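Local coordinates for homoaconitase large subunit (Methanocaldococcus jannaschii, PDB 4KP2), which forms the iron-sulfur subunit of a hydro-lyase that converts (R)-homocitrate through cis-homoaconitate to homoisocitrate in 2-oxosuberate biosynthesis, at residues S139-T152 against C229-I242. Numbering follows the deposited sequence.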
loop_
_atom_site.group_PDB
_atom_site.type_symbol
_atom_site.label_atom_id
_atom_site.label_comp_id
_atom_site.label_asym_id
_atom_site.label_seq_id
_atom_site.Cartn_x
_atom_site.Cartn_y
_atom_site.Cartn_z
ATOM N N SER A 139 9.218 -19.368 -8.033
ATOM C CA SER A 139 8.562 -20.425 -8.797
ATOM C C SER A 139 8.019 -19.940 -10.140
ATOM O O SER A 139 7.464 -20.726 -10.909
ATOM C CB SER A 139 7.442 -21.067 -7.973
ATOM O OG SER A 139 6.486 -20.099 -7.574
ATOM N N HIS A 140 8.184 -18.651 -10.422
ATOM C CA HIS A 140 7.716 -18.081 -11.680
ATOM C C HIS A 140 8.831 -17.374 -12.444
ATOM O O HIS A 140 8.603 -16.346 -13.083
ATOM C CB HIS A 140 6.550 -17.122 -11.439
ATOM C CG HIS A 140 5.321 -17.790 -10.909
ATOM N ND1 HIS A 140 5.124 -18.031 -9.565
ATOM C CD2 HIS A 140 4.227 -18.275 -11.540
ATOM C CE1 HIS A 140 3.962 -18.630 -9.394
ATOM N NE2 HIS A 140 3.395 -18.792 -10.576
ATOM N N THR A 141 10.033 -17.934 -12.378
ATOM C CA THR A 141 11.163 -17.417 -13.137
ATOM C C THR A 141 10.989 -17.785 -14.610
ATOM O O THR A 141 11.629 -17.210 -15.490
ATOM C CB THR A 141 12.496 -17.978 -12.599
ATOM O OG1 THR A 141 12.525 -17.850 -11.172
ATOM C CG2 THR A 141 13.684 -17.229 -13.191
ATOM N N CYS A 142 10.091 -18.731 -14.868
ATOM C CA CYS A 142 9.792 -19.184 -16.224
ATOM C C CYS A 142 9.215 -18.074 -17.104
ATOM O O CYS A 142 9.127 -18.222 -18.323
ATOM C CB CYS A 142 8.824 -20.368 -16.182
ATOM S SG CYS A 142 7.302 -20.053 -15.254
ATOM N N THR A 143 8.823 -16.969 -16.476
ATOM C CA THR A 143 8.274 -15.814 -17.179
ATOM C C THR A 143 9.252 -15.270 -18.218
ATOM O O THR A 143 8.848 -14.804 -19.284
ATOM C CB THR A 143 7.918 -14.687 -16.184
ATOM O OG1 THR A 143 7.051 -15.200 -15.166
ATOM C CG2 THR A 143 7.233 -13.529 -16.894
ATOM N N HIS A 144 10.542 -15.355 -17.909
ATOM C CA HIS A 144 11.584 -14.775 -18.750
ATOM C C HIS A 144 11.924 -15.640 -19.959
ATOM O O HIS A 144 12.941 -15.427 -20.619
ATOM C CB HIS A 144 12.840 -14.514 -17.918
ATOM C CG HIS A 144 12.565 -13.803 -16.629
ATOM N ND1 HIS A 144 12.207 -12.473 -16.577
ATOM C CD2 HIS A 144 12.587 -14.239 -15.350
ATOM C CE1 HIS A 144 12.023 -12.120 -15.318
ATOM N NE2 HIS A 144 12.247 -13.172 -14.552
ATOM N N GLY A 145 11.068 -16.614 -20.245
ATOM C CA GLY A 145 11.217 -17.430 -21.434
ATOM C C GLY A 145 10.599 -16.731 -22.627
ATOM O O GLY A 145 10.699 -17.201 -23.761
ATOM N N ALA A 146 9.959 -15.596 -22.365
ATOM C CA ALA A 146 9.335 -14.801 -23.413
ATOM C C ALA A 146 10.385 -14.024 -24.199
ATOM O O ALA A 146 10.105 -13.489 -25.272
ATOM C CB ALA A 146 8.311 -13.854 -22.816
ATOM N N PHE A 147 11.595 -13.965 -23.651
ATOM C CA PHE A 147 12.712 -13.301 -24.310
ATOM C C PHE A 147 13.487 -14.286 -25.176
ATOM O O PHE A 147 14.407 -13.901 -25.898
ATOM C CB PHE A 147 13.646 -12.676 -23.273
ATOM C CG PHE A 147 13.067 -11.478 -22.581
ATOM C CD1 PHE A 147 12.243 -11.627 -21.477
ATOM C CD2 PHE A 147 13.347 -10.200 -23.034
ATOM C CE1 PHE A 147 11.709 -10.522 -20.839
ATOM C CE2 PHE A 147 12.818 -9.092 -22.402
ATOM C CZ PHE A 147 11.997 -9.253 -21.302
ATOM N N GLY A 148 13.108 -15.556 -25.102
ATOM C CA GLY A 148 13.797 -16.598 -25.839
ATOM C C GLY A 148 14.980 -17.126 -25.054
ATOM O O GLY A 148 15.985 -17.546 -25.625
ATOM N N ALA A 149 14.855 -17.096 -23.732
ATOM C CA ALA A 149 15.916 -17.569 -22.854
ATOM C C ALA A 149 15.403 -18.665 -21.931
ATOM O O ALA A 149 14.257 -18.629 -21.487
ATOM C CB ALA A 149 16.482 -16.416 -22.042
ATOM N N PHE A 150 16.256 -19.642 -21.649
ATOM C CA PHE A 150 15.892 -20.732 -20.757
ATOM C C PHE A 150 15.924 -20.251 -19.311
ATOM O O PHE A 150 16.992 -20.004 -18.751
ATOM C CB PHE A 150 16.838 -21.919 -20.946
ATOM C CG PHE A 150 16.420 -23.151 -20.200
ATOM C CD1 PHE A 150 15.566 -24.074 -20.780
ATOM C CD2 PHE A 150 16.878 -23.387 -18.916
ATOM C CE1 PHE A 150 15.178 -25.209 -20.091
ATOM C CE2 PHE A 150 16.493 -24.518 -18.223
ATOM C CZ PHE A 150 15.643 -25.430 -18.812
ATOM N N ALA A 151 14.747 -20.120 -18.711
ATOM C CA ALA A 151 14.641 -19.597 -17.354
ATOM C C ALA A 151 13.809 -20.500 -16.452
ATOM O O ALA A 151 12.659 -20.810 -16.759
ATOM C CB ALA A 151 14.063 -18.191 -17.376
ATOM N N THR A 152 14.400 -20.920 -15.337
ATOM C CA THR A 152 13.716 -21.780 -14.378
ATOM C C THR A 152 13.887 -21.269 -12.952
ATOM O O THR A 152 14.741 -20.425 -12.683
ATOM C CB THR A 152 14.231 -23.231 -14.447
ATOM O OG1 THR A 152 15.658 -23.239 -14.317
ATOM C CG2 THR A 152 13.844 -23.874 -15.771
ATOM N N CYS A 229 4.333 -17.275 -20.690
ATOM C CA CYS A 229 5.469 -17.961 -20.084
ATOM C C CYS A 229 5.394 -17.951 -18.562
ATOM O O CYS A 229 6.051 -18.748 -17.896
ATOM C CB CYS A 229 6.785 -17.336 -20.550
ATOM S SG CYS A 229 7.092 -17.488 -22.323
ATOM N N ASN A 230 4.590 -17.044 -18.016
ATOM C CA ASN A 230 4.450 -16.919 -16.570
ATOM C C ASN A 230 3.659 -18.074 -15.964
ATOM O O ASN A 230 3.957 -18.530 -14.858
ATOM C CB ASN A 230 3.784 -15.591 -16.207
ATOM C CG ASN A 230 3.684 -15.378 -14.708
ATOM O OD1 ASN A 230 2.767 -15.879 -14.056
ATOM N ND2 ASN A 230 4.629 -14.628 -14.155
ATOM N N MET A 231 2.656 -18.545 -16.697
ATOM C CA MET A 231 1.769 -19.589 -16.201
ATOM C C MET A 231 2.244 -20.975 -16.624
ATOM O O MET A 231 1.444 -21.900 -16.751
ATOM C CB MET A 231 0.348 -19.359 -16.710
ATOM C CG MET A 231 -0.166 -17.944 -16.515
ATOM S SD MET A 231 -1.394 -17.828 -15.203
ATOM C CE MET A 231 -2.604 -19.019 -15.773
ATOM N N ALA A 232 3.548 -21.112 -16.842
ATOM C CA ALA A 232 4.117 -22.388 -17.259
ATOM C C ALA A 232 4.181 -23.372 -16.095
ATOM O O ALA A 232 3.897 -24.559 -16.257
ATOM C CB ALA A 232 5.497 -22.182 -17.861
ATOM N N ILE A 233 4.554 -22.869 -14.922
ATOM C CA ILE A 233 4.670 -23.698 -13.727
ATOM C C ILE A 233 3.298 -24.182 -13.253
ATOM O O ILE A 233 3.180 -25.234 -12.624
ATOM C CB ILE A 233 5.394 -22.939 -12.589
ATOM C CG1 ILE A 233 5.633 -23.853 -11.385
ATOM C CG2 ILE A 233 4.611 -21.700 -12.180
ATOM C CD1 ILE A 233 6.433 -25.091 -11.716
ATOM N N GLU A 234 2.259 -23.419 -13.581
ATOM C CA GLU A 234 0.900 -23.760 -13.178
ATOM C C GLU A 234 0.401 -25.007 -13.901
ATOM O O GLU A 234 -0.579 -25.625 -13.489
ATOM C CB GLU A 234 -0.045 -22.586 -13.436
ATOM C CG GLU A 234 0.426 -21.272 -12.831
ATOM C CD GLU A 234 0.541 -21.330 -11.319
ATOM O OE1 GLU A 234 -0.214 -22.100 -10.688
ATOM O OE2 GLU A 234 1.389 -20.603 -10.759
ATOM N N MET A 235 1.083 -25.366 -14.982
ATOM C CA MET A 235 0.773 -26.581 -15.722
ATOM C C MET A 235 1.778 -27.677 -15.392
ATOM O O MET A 235 1.784 -28.739 -16.013
ATOM C CB MET A 235 0.774 -26.306 -17.226
ATOM C CG MET A 235 -0.353 -25.398 -17.679
ATOM S SD MET A 235 -0.217 -24.922 -19.413
ATOM C CE MET A 235 1.281 -23.945 -19.375
ATOM N N GLY A 236 2.629 -27.409 -14.406
ATOM C CA GLY A 236 3.653 -28.353 -13.999
ATOM C C GLY A 236 4.932 -28.177 -14.791
ATOM O O GLY A 236 5.944 -28.814 -14.501
ATOM N N GLY A 237 4.883 -27.303 -15.793
ATOM C CA GLY A 237 6.010 -27.076 -16.678
ATOM C C GLY A 237 7.261 -26.589 -15.976
ATOM O O GLY A 237 7.192 -25.775 -15.055
ATOM N N LYS A 238 8.408 -27.098 -16.413
ATOM C CA LYS A 238 9.688 -26.677 -15.863
ATOM C C LYS A 238 9.962 -25.237 -16.272
ATOM O O LYS A 238 10.517 -24.456 -15.500
ATOM C CB LYS A 238 10.806 -27.592 -16.360
ATOM C CG LYS A 238 12.140 -27.377 -15.665
ATOM C CD LYS A 238 12.035 -27.682 -14.180
ATOM C CE LYS A 238 13.376 -27.509 -13.483
ATOM N NZ LYS A 238 13.291 -27.818 -12.030
ATOM N N THR A 239 9.565 -24.898 -17.494
ATOM C CA THR A 239 9.704 -23.542 -18.007
ATOM C C THR A 239 8.836 -23.343 -19.244
ATOM O O THR A 239 8.415 -24.309 -19.885
ATOM C CB THR A 239 11.166 -23.209 -18.373
ATOM O OG1 THR A 239 11.265 -21.832 -18.753
ATOM C CG2 THR A 239 11.647 -24.086 -19.522
ATOM N N GLY A 240 8.566 -22.084 -19.569
ATOM C CA GLY A 240 7.839 -21.746 -20.778
ATOM C C GLY A 240 8.663 -20.788 -21.612
ATOM O O GLY A 240 9.061 -19.729 -21.130
ATOM N N VAL A 241 8.927 -21.156 -22.861
ATOM C CA VAL A 241 9.799 -20.354 -23.713
ATOM C C VAL A 241 9.134 -19.967 -25.037
ATOM O O VAL A 241 8.402 -20.757 -25.638
ATOM C CB VAL A 241 11.151 -21.071 -23.968
ATOM C CG1 VAL A 241 10.952 -22.335 -24.793
ATOM C CG2 VAL A 241 12.145 -20.132 -24.638
ATOM N N ILE A 242 9.380 -18.734 -25.470
ATOM C CA ILE A 242 8.857 -18.234 -26.736
ATOM C C ILE A 242 9.995 -17.732 -27.620
ATOM O O ILE A 242 10.875 -17.004 -27.158
ATOM C CB ILE A 242 7.834 -17.100 -26.513
ATOM C CG1 ILE A 242 6.575 -17.650 -25.842
ATOM C CG2 ILE A 242 7.472 -16.429 -27.828
ATOM C CD1 ILE A 242 5.491 -16.622 -25.643
#
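H140 and E234 join in a His-carboxylate hydrogen bond, NE2 to OE2 at 2.7 Å, with ring and carboxylate planes only 16° apart. A bend at chi2 brings the carboxylate of E234 to the imidazole, whose edge also meets N230 O through CD2, while I233 CG2 packs obliquely against the ring. T143 and N230 lie side by side: T143 OG1 gives a bond to H140 O and receives a weak, bent one from N230 ND2 at 2.7 Å. The other end of this amide, OD1, is bonded to N405, and N230 also touches C323, a predicted ligand of the [4Fe-4S] cluster, so the contact borders the probable cluster site. C142 SG rests on A232 CB (3.8 Å), and C229 SG lies against A146 CB. G145 lets the backbones close up: its CA makes a CH...O contact to G240 O at 3.2 Å, and its O accepts I242 N, a nearly straight bond whose donor stands above the carbonyl plane. T239 turns OG1 anti to its N (chi1 -175°), where it bonds A151 O at 2.6 Å; its CG2 meets F150 CE1. The 150-152 and 239-242 segments run roughly antiparallel (156°), 6.6 Å apart at closest, but belong to different sheets: strand 150-153 edges the parallel sheet beside 133-136, and 239-242 pairs with 208-213. Helix 24-33 packs on F150 and V241, and helix 119-126 on H140, H144 and F147.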